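Local coordinates for Alr4995 protein (Nostoc sp., PDB 6LRF), which catalyses two steps of arginine breakdown as a bifunctional enzyme, acting as arginine dihydrolase and as ornithine cyclodeaminase, at residues L132-S140 against Y167-P175; A213-V221 against L256-T266. All coordinates share one frame; numbering follows the deposited sequence.

Contact 1. Residues L132-S140 against Y167-P175; sequences LWAGYGFRS and YHLDTCFCP
W133, G135 and R139 meet F173, L169, Y167 and H168 in a buried, mostly side-chain contact that lays strand 132-136 and the turn after it against the 3-10 turn 169-171 and strand 173-175. At one end F173 drives its ring edge into the face of the W133 indole: CE1 of F173 lies 3.4 Å from CG of W133, and the planes stand at 65°, an edge-to-face (T-shaped) pair centred on the five-membered ring. The phenyl is put there by its first torsion, CG anti to the backbone N at -169°. P175 adds its CG, 3.9 Å from W133 CD1. Further along, L169 CD2 comes to 3.5 Å from the carbonyl O of W133 and 3.7 Å from the N of G135; a CB on G135 would sit tight against that of L169, consistent with a glycine at this close approach. In this part of the chain, related to dimethylarginine dimethylhydrolase of the guanidine-modifying (GME) family, the contact packs strand 132-136 of a mixed six-stranded sheet against strand 173-175 of a separate three-stranded one. At the far end a charged side chain joins the packing. Y167 places CD2 over the centre of the R139 guanidinium, with the planes 46° apart, while the R139 CG lies 3.5 Å from NE2 of H168. E118 OE1 takes both a salt bridge from R139 NH1 and a hydrogen bond with H168 NE2, and R139 NH2 bonds to I21 O. Between the backbones, a water accepts from R139 N at 2.9 Å and donates to Y167 O at 3.0 Å.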
loop_
_atom_site.group_PDB
_atom_site.type_symbol
_atom_site.label_atom_id
_atom_site.label_comp_id
_atom_site.label_asym_id
_atom_site.label_seq_id
_atom_site.Cartn_x
_atom_site.Cartn_y
_atom_site.Cartn_z
ATOM N N LEU B 132 -35.535 24.638 -28.442
ATOM C CA LEU B 132 -35.477 23.184 -28.552
ATOM C C LEU B 132 -34.261 22.627 -27.795
ATOM O O LEU B 132 -33.125 23.057 -28.024
ATOM C CB LEU B 132 -35.397 22.760 -30.023
ATOM C CG LEU B 132 -35.196 21.265 -30.248
ATOM C CD1 LEU B 132 -36.445 20.521 -29.837
ATOM C CD2 LEU B 132 -34.831 20.970 -31.702
ATOM N N TRP B 133 -34.511 21.671 -26.909
ATOM C CA TRP B 133 -33.454 20.917 -26.255
ATOM C C TRP B 133 -33.073 19.726 -27.122
ATOM O O TRP B 133 -33.921 18.890 -27.387
ATOM C CB TRP B 133 -33.914 20.405 -24.890
ATOM C CG TRP B 133 -34.368 21.450 -23.866
ATOM C CD1 TRP B 133 -35.658 21.774 -23.531
ATOM C CD2 TRP B 133 -33.528 22.220 -22.997
ATOM N NE1 TRP B 133 -35.669 22.722 -22.531
ATOM C CE2 TRP B 133 -34.374 23.008 -22.181
ATOM C CE3 TRP B 133 -32.136 22.330 -22.838
ATOM C CZ2 TRP B 133 -33.878 23.897 -21.225
ATOM C CZ3 TRP B 133 -31.646 23.208 -21.883
ATOM C CH2 TRP B 133 -32.515 23.983 -21.091
ATOM N N ALA B 134 -31.815 19.617 -27.544
ATOM C CA ALA B 134 -31.392 18.459 -28.338
ATOM C C ALA B 134 -30.302 17.660 -27.651
ATOM O O ALA B 134 -29.279 18.219 -27.258
ATOM C CB ALA B 134 -30.899 18.895 -29.707
ATOM N N GLY B 135 -30.483 16.347 -27.581
ATOM C CA GLY B 135 -29.485 15.467 -26.983
ATOM C C GLY B 135 -28.439 14.966 -27.964
ATOM O O GLY B 135 -28.656 14.963 -29.180
ATOM N N TYR B 136 -27.272 14.594 -27.448
ATOM C CA TYR B 136 -26.285 13.873 -28.243
ATOM C C TYR B 136 -25.488 13.041 -27.266
ATOM O O TYR B 136 -25.592 13.250 -26.062
ATOM C CB TYR B 136 -25.380 14.812 -29.065
ATOM C CG TYR B 136 -24.380 15.630 -28.268
ATOM C CD1 TYR B 136 -24.784 16.742 -27.547
ATOM C CD2 TYR B 136 -23.031 15.284 -28.242
ATOM C CE1 TYR B 136 -23.873 17.493 -26.813
ATOM C CE2 TYR B 136 -22.106 16.028 -27.514
ATOM C CZ TYR B 136 -22.529 17.133 -26.799
ATOM O OH TYR B 136 -21.618 17.886 -26.067
ATOM N N GLY B 137 -24.726 12.085 -27.774
ATOM C CA GLY B 137 -23.890 11.261 -26.927
ATOM C C GLY B 137 -23.948 9.785 -27.277
ATOM O O GLY B 137 -22.969 9.079 -27.082
ATOM N N PHE B 138 -25.087 9.317 -27.783
ATOM C CA PHE B 138 -25.266 7.897 -28.093
ATOM C C PHE B 138 -25.952 7.651 -29.429
ATOM O O PHE B 138 -25.510 6.827 -30.227
ATOM C CB PHE B 138 -26.077 7.210 -26.986
ATOM C CG PHE B 138 -25.362 7.149 -25.669
ATOM C CD1 PHE B 138 -24.315 6.256 -25.477
ATOM C CD2 PHE B 138 -25.728 7.984 -24.619
ATOM C CE1 PHE B 138 -23.651 6.197 -24.265
ATOM C CE2 PHE B 138 -25.056 7.929 -23.412
ATOM C CZ PHE B 138 -24.019 7.027 -23.240
ATOM N N ARG B 139 -27.047 8.355 -29.668
ATOM C CA ARG B 139 -27.846 8.099 -30.858
ATOM C C ARG B 139 -27.729 9.246 -31.857
ATOM O O ARG B 139 -27.170 9.075 -32.943
ATOM C CB ARG B 139 -29.304 7.850 -30.465
ATOM C CG ARG B 139 -29.514 6.502 -29.750
ATOM C CD ARG B 139 -29.094 5.307 -30.629
ATOM N NE ARG B 139 -29.409 4.034 -29.982
ATOM C CZ ARG B 139 -30.612 3.455 -29.982
ATOM N NH1 ARG B 139 -31.641 4.024 -30.607
ATOM N NH2 ARG B 139 -30.790 2.302 -29.351
ATOM N N SER B 140 -28.229 10.419 -31.489
ATOM C CA SER B 140 -28.118 11.574 -32.364
ATOM C C SER B 140 -26.739 12.217 -32.301
ATOM O O SER B 140 -26.186 12.402 -31.230
ATOM C CB SER B 140 -29.183 12.609 -32.008
ATOM O OG SER B 140 -30.463 11.998 -31.992
ATOM N N TYR B 167 -30.108 6.640 -22.851
ATOM C CA TYR B 167 -29.488 6.770 -24.163
ATOM C C TYR B 167 -30.256 7.720 -25.096
ATOM O O TYR B 167 -29.704 8.198 -26.091
ATOM C CB TYR B 167 -29.356 5.375 -24.808
ATOM C CG TYR B 167 -30.689 4.685 -25.086
ATOM C CD1 TYR B 167 -31.406 4.065 -24.069
ATOM C CD2 TYR B 167 -31.230 4.672 -26.369
ATOM C CE1 TYR B 167 -32.625 3.445 -24.324
ATOM C CE2 TYR B 167 -32.451 4.054 -26.635
ATOM C CZ TYR B 167 -33.144 3.440 -25.611
ATOM O OH TYR B 167 -34.363 2.824 -25.870
ATOM N N HIS B 168 -31.528 7.973 -24.777
ATOM C CA HIS B 168 -32.306 9.022 -25.443
ATOM C C HIS B 168 -32.603 10.136 -24.454
ATOM O O HIS B 168 -32.764 9.893 -23.260
ATOM C CB HIS B 168 -33.630 8.480 -26.008
ATOM C CG HIS B 168 -33.500 7.793 -27.331
ATOM N ND1 HIS B 168 -34.405 6.845 -27.766
ATOM C CD2 HIS B 168 -32.592 7.933 -28.327
ATOM C CE1 HIS B 168 -34.049 6.416 -28.965
ATOM N NE2 HIS B 168 -32.954 7.060 -29.330
ATOM N N LEU B 169 -32.695 11.353 -24.961
ATOM C CA LEU B 169 -32.987 12.510 -24.132
ATOM C C LEU B 169 -34.296 12.370 -23.367
ATOM O O LEU B 169 -34.385 12.791 -22.210
ATOM C CB LEU B 169 -33.037 13.762 -24.995
ATOM C CG LEU B 169 -33.215 15.059 -24.207
ATOM C CD1 LEU B 169 -32.057 15.234 -23.172
ATOM C CD2 LEU B 169 -33.318 16.256 -25.149
ATOM N N ASP B 170 -35.310 11.775 -24.001
ATOM C CA ASP B 170 -36.641 11.697 -23.393
ATOM C C ASP B 170 -36.754 10.636 -22.296
ATOM O O ASP B 170 -37.812 10.485 -21.687
ATOM C CB ASP B 170 -37.721 11.463 -24.474
ATOM C CG ASP B 170 -37.721 10.044 -25.055
ATOM O OD1 ASP B 170 -36.777 9.258 -24.815
ATOM O OD2 ASP B 170 -38.692 9.717 -25.792
ATOM N N THR B 171 -35.669 9.906 -22.046
ATOM C CA THR B 171 -35.644 8.957 -20.925
ATOM C C THR B 171 -35.161 9.600 -19.618
ATOM O O THR B 171 -35.234 8.979 -18.562
ATOM C CB THR B 171 -34.738 7.744 -21.210
ATOM O OG1 THR B 171 -33.386 8.187 -21.369
ATOM C CG2 THR B 171 -35.178 7.031 -22.467
ATOM N N CYS B 172 -34.680 10.839 -19.689
ATOM C CA CYS B 172 -34.079 11.488 -18.521
ATOM C C CYS B 172 -34.360 12.978 -18.475
ATOM O O CYS B 172 -33.773 13.704 -17.666
ATOM C CB CYS B 172 -32.563 11.261 -18.505
ATOM S SG CYS B 172 -31.672 11.784 -20.038
ATOM N N PHE B 173 -35.256 13.436 -19.342
ATOM C CA PHE B 173 -35.467 14.863 -19.528
ATOM C C PHE B 173 -36.877 15.105 -20.058
ATOM O O PHE B 173 -37.290 14.449 -21.020
ATOM C CB PHE B 173 -34.414 15.400 -20.492
ATOM C CG PHE B 173 -34.349 16.890 -20.571
ATOM C CD1 PHE B 173 -35.119 17.589 -21.504
ATOM C CD2 PHE B 173 -33.485 17.595 -19.745
ATOM C CE1 PHE B 173 -35.051 18.975 -21.593
ATOM C CE2 PHE B 173 -33.404 18.985 -19.825
ATOM C CZ PHE B 173 -34.190 19.679 -20.752
ATOM N N CYS B 174 -37.616 16.027 -19.447
ATOM C CA CYS B 174 -39.028 16.176 -19.792
ATOM C C CYS B 174 -39.598 17.567 -19.488
ATOM O O CYS B 174 -40.081 17.829 -18.373
ATOM C CB CYS B 174 -39.861 15.111 -19.067
ATOM S SG CYS B 174 -41.624 15.038 -19.634
ATOM N N PRO B 175 -39.554 18.466 -20.490
ATOM C CA PRO B 175 -40.201 19.774 -20.379
ATOM C C PRO B 175 -41.716 19.617 -20.141
ATOM O O PRO B 175 -42.360 18.790 -20.782
ATOM C CB PRO B 175 -39.906 20.431 -21.735
ATOM C CG PRO B 175 -38.692 19.691 -22.264
ATOM C CD PRO B 175 -38.874 18.285 -21.787
HETATM O O HOH W 1 -28.435 10.191 -27.930
#

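Contact 2. Residues A213-V221 against L256-T266; sequences AVNFACNTV and LKAGGAAKCLT
A chi1 of -148°, off the staggered values, swings the N219 amide toward the loop 261-264, and K263 starts out with CG trans to its main-chain nitrogen (chi1 180°) before bending three times to return NZ to T220. OD1 of N219 is the polar centre of the contact: it accepts from C264 N at 3.0 Å, with the donor tilted from the carbonyl plane, and more weakly from A261 N at 3.1 Å. ND2 is bonded to D170 O, so both ends of the amide are used and its rotation is fixed. The N219 backbone O takes K263 N at 3.1 Å in a nearly straight bond (164° at the hydrogen). K263 NZ reaches T220 O only weakly, at 3.3 Å, and also donates to a water. F216 and G259, both with positive phi, are the C-prime residues of Schellman motifs that end helices 210-213 and 253-256, and they meet: CE1 of F216 lies 3.3 Å from G259 O, which is at the ring edge. L256 lies alongside the same ring, its CG 3.5 Å from F216 CD2, and CB of A261 sits 3.8 Å from CB of F216. Were F216 replaced by an alanine, the ring between the two helix ends would be lost, and L256 and G259 would probably be left facing a gap. Around these loops, V221 and T266 both rest on L48 of helix 34-49, T220 packs on strand 226-229, and K263 and T220 touch strand 173-175.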
loop_
_atom_site.group_PDB
_atom_site.type_symbol
_atom_site.label_atom_id
_atom_site.label_comp_id
_atom_site.label_asym_id
_atom_site.label_seq_id
_atom_site.Cartn_x
_atom_site.Cartn_y
_atom_site.Cartn_z
ATOM N N ALA B 213 -35.932 7.439 -11.871
ATOM C CA ALA B 213 -35.299 7.491 -13.183
ATOM C C ALA B 213 -35.244 6.127 -13.888
ATOM O O ALA B 213 -35.572 6.032 -15.071
ATOM C CB ALA B 213 -33.907 8.072 -13.060
ATOM N N VAL B 214 -34.852 5.071 -13.175
ATOM C CA VAL B 214 -34.738 3.749 -13.795
ATOM C C VAL B 214 -36.121 3.111 -14.018
ATOM O O VAL B 214 -36.248 2.067 -14.660
ATOM C CB VAL B 214 -33.858 2.806 -12.950
ATOM C CG1 VAL B 214 -32.485 3.408 -12.759
ATOM C CG2 VAL B 214 -34.505 2.560 -11.592
ATOM N N ASN B 215 -37.150 3.747 -13.477
ATOM C CA ASN B 215 -38.524 3.379 -13.786
ATOM C C ASN B 215 -39.111 4.221 -14.926
ATOM O O ASN B 215 -40.318 4.152 -15.194
ATOM C CB ASN B 215 -39.402 3.515 -12.543
ATOM C CG ASN B 215 -39.362 2.281 -11.678
ATOM O OD1 ASN B 215 -40.166 1.363 -11.853
ATOM N ND2 ASN B 215 -38.408 2.237 -10.756
ATOM N N PHE B 216 -38.244 5.005 -15.577
ATOM C CA PHE B 216 -38.612 5.873 -16.699
ATOM C C PHE B 216 -39.616 6.948 -16.307
ATOM O O PHE B 216 -40.543 7.241 -17.065
ATOM C CB PHE B 216 -39.192 5.061 -17.850
ATOM C CG PHE B 216 -38.174 4.296 -18.634
ATOM C CD1 PHE B 216 -37.832 4.699 -19.918
ATOM C CD2 PHE B 216 -37.584 3.151 -18.109
ATOM C CE1 PHE B 216 -36.897 3.985 -20.666
ATOM C CE2 PHE B 216 -36.656 2.431 -18.847
ATOM C CZ PHE B 216 -36.307 2.846 -20.126
ATOM N N ALA B 217 -39.438 7.524 -15.123
ATOM C CA ALA B 217 -40.280 8.627 -14.676
ATOM C C ALA B 217 -40.230 9.823 -15.638
ATOM O O ALA B 217 -41.229 10.522 -15.824
ATOM C CB ALA B 217 -39.873 9.071 -13.262
ATOM N N CYS B 218 -39.069 10.056 -16.242
ATOM C CA CYS B 218 -38.897 11.198 -17.134
ATOM C C CYS B 218 -39.576 10.974 -18.471
ATOM O O CYS B 218 -39.863 11.930 -19.208
ATOM C CB CYS B 218 -37.418 11.483 -17.350
ATOM S SG CYS B 218 -36.670 12.235 -15.916
ATOM N N ASN B 219 -39.821 9.700 -18.769
ATOM C CA ASN B 219 -40.495 9.280 -19.994
ATOM C C ASN B 219 -42.013 9.438 -19.855
ATOM O O ASN B 219 -42.774 8.474 -19.904
ATOM C CB ASN B 219 -40.125 7.838 -20.320
ATOM C CG ASN B 219 -40.083 7.573 -21.798
ATOM O OD1 ASN B 219 -40.857 6.752 -22.315
ATOM N ND2 ASN B 219 -39.182 8.266 -22.502
ATOM N N THR B 220 -42.425 10.690 -19.713
ATOM C CA THR B 220 -43.768 11.052 -19.315
ATOM C C THR B 220 -44.485 11.837 -20.400
ATOM O O THR B 220 -43.899 12.742 -21.013
ATOM C CB THR B 220 -43.727 11.893 -18.034
ATOM O OG1 THR B 220 -43.559 11.022 -16.912
ATOM C CG2 THR B 220 -45.001 12.711 -17.864
ATOM N N VAL B 221 -45.746 11.482 -20.643
ATOM C CA VAL B 221 -46.600 12.245 -21.546
ATOM C C VAL B 221 -47.297 13.352 -20.767
ATOM O O VAL B 221 -47.883 13.113 -19.711
ATOM C CB VAL B 221 -47.625 11.341 -22.239
ATOM C CG1 VAL B 221 -48.482 12.146 -23.197
ATOM C CG2 VAL B 221 -46.905 10.233 -22.989
ATOM N N LEU B 256 -40.659 -1.467 -21.109
ATOM C CA LEU B 256 -39.408 -1.169 -20.409
ATOM C C LEU B 256 -38.357 -2.211 -20.772
ATOM O O LEU B 256 -37.168 -1.965 -20.621
ATOM C CB LEU B 256 -39.606 -1.121 -18.891
ATOM C CG LEU B 256 -39.592 0.259 -18.220
ATOM C CD1 LEU B 256 -40.909 0.983 -18.435
ATOM C CD2 LEU B 256 -39.255 0.174 -16.725
ATOM N N LYS B 257 -38.807 -3.368 -21.267
ATOM C CA LYS B 257 -37.914 -4.442 -21.721
ATOM C C LYS B 257 -37.153 -4.097 -22.997
ATOM O O LYS B 257 -36.068 -4.639 -23.238
ATOM C CB LYS B 257 -38.697 -5.734 -21.955
ATOM C CG LYS B 257 -39.344 -6.326 -20.715
ATOM C CD LYS B 257 -40.040 -7.630 -21.067
ATOM C CE LYS B 257 -40.647 -8.297 -19.846
ATOM N NZ LYS B 257 -41.115 -9.679 -20.163
ATOM N N ALA B 258 -37.724 -3.217 -23.822
ATOM C CA ALA B 258 -37.042 -2.759 -25.032
ATOM C C ALA B 258 -36.399 -1.391 -24.816
ATOM O O ALA B 258 -35.788 -0.836 -25.724
ATOM C CB ALA B 258 -38.003 -2.710 -26.202
ATOM N N GLY B 259 -36.559 -0.849 -23.615
ATOM C CA GLY B 259 -35.927 0.404 -23.250
ATOM C C GLY B 259 -36.765 1.644 -23.512
ATOM O O GLY B 259 -36.212 2.739 -23.685
ATOM N N GLY B 260 -38.089 1.486 -23.534
ATOM C CA GLY B 260 -38.991 2.618 -23.703
ATOM C C GLY B 260 -40.224 2.563 -22.820
ATOM O O GLY B 260 -40.577 1.510 -22.304
ATOM N N ALA B 261 -40.875 3.704 -22.620
ATOM C CA ALA B 261 -42.114 3.733 -21.839
ATOM C C ALA B 261 -43.130 4.684 -22.472
ATOM O O ALA B 261 -43.244 4.752 -23.699
ATOM C CB ALA B 261 -41.840 4.128 -20.385
ATOM N N ALA B 262 -43.858 5.418 -21.636
ATOM C CA ALA B 262 -44.998 6.208 -22.107
ATOM C C ALA B 262 -44.609 7.211 -23.198
ATOM O O ALA B 262 -45.121 7.141 -24.312
ATOM C CB ALA B 262 -45.656 6.923 -20.942
ATOM N N LYS B 263 -43.697 8.125 -22.884
ATOM C CA LYS B 263 -43.304 9.159 -23.834
ATOM C C LYS B 263 -42.741 8.550 -25.133
ATOM O O LYS B 263 -42.975 9.086 -26.216
ATOM C CB LYS B 263 -42.279 10.102 -23.183
ATOM C CG LYS B 263 -41.761 11.248 -24.057
ATOM C CD LYS B 263 -42.796 12.356 -24.248
ATOM C CE LYS B 263 -42.124 13.721 -24.421
ATOM N NZ LYS B 263 -41.905 14.395 -23.112
ATOM N N CYS B 264 -42.020 7.429 -25.024
ATOM C CA CYS B 264 -41.426 6.773 -26.192
ATOM C C CYS B 264 -42.488 6.247 -27.142
ATOM O O CYS B 264 -42.271 6.183 -28.350
ATOM C CB CYS B 264 -40.518 5.610 -25.772
ATOM S SG CYS B 264 -38.874 6.089 -25.196
ATOM N N LEU B 265 -43.632 5.864 -26.579
ATOM C CA LEU B 265 -44.714 5.246 -27.339
ATOM C C LEU B 265 -45.610 6.276 -28.048
ATOM O O LEU B 265 -46.536 5.903 -28.771
ATOM C CB LEU B 265 -45.552 4.364 -26.402
ATOM C CG LEU B 265 -44.850 3.062 -25.989
ATOM C CD1 LEU B 265 -45.600 2.353 -24.854
ATOM C CD2 LEU B 265 -44.679 2.145 -27.196
ATOM N N THR B 266 -45.310 7.559 -27.846
ATOM C CA THR B 266 -46.121 8.661 -28.357
ATOM C C THR B 266 -45.276 9.711 -29.082
ATOM O O THR B 266 -44.100 9.907 -28.775
ATOM C CB THR B 266 -46.899 9.403 -27.221
ATOM O OG1 THR B 266 -45.983 10.183 -26.430
ATOM C CG2 THR B 266 -47.661 8.431 -26.321
HETATM O O HOH W 2 -39.491 13.061 -21.719
#

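In the fold
Contact 1 closes before contact 2 opens along the chain, and their centres lie about 12 Å apart on the same side of the chain's centre. Both lie in the dimethylarginine dimethylhydrolase-like part of the chain, which probably carries the arginine dihydrolase activity. Segment 167-175 joins them: D170 O and N219 ND2 are 2.7 Å apart, and Y167 OH and G259 O 2.9 Å, each a probable hydrogen bond, while CB of C174 packs against the carbonyl O of C218. Segment 167-175 thus touches strand 132-136 in contact 1 and, through Y167, D170 and C174, both loops of contact 2, linking sheet packing to loop packing within one region.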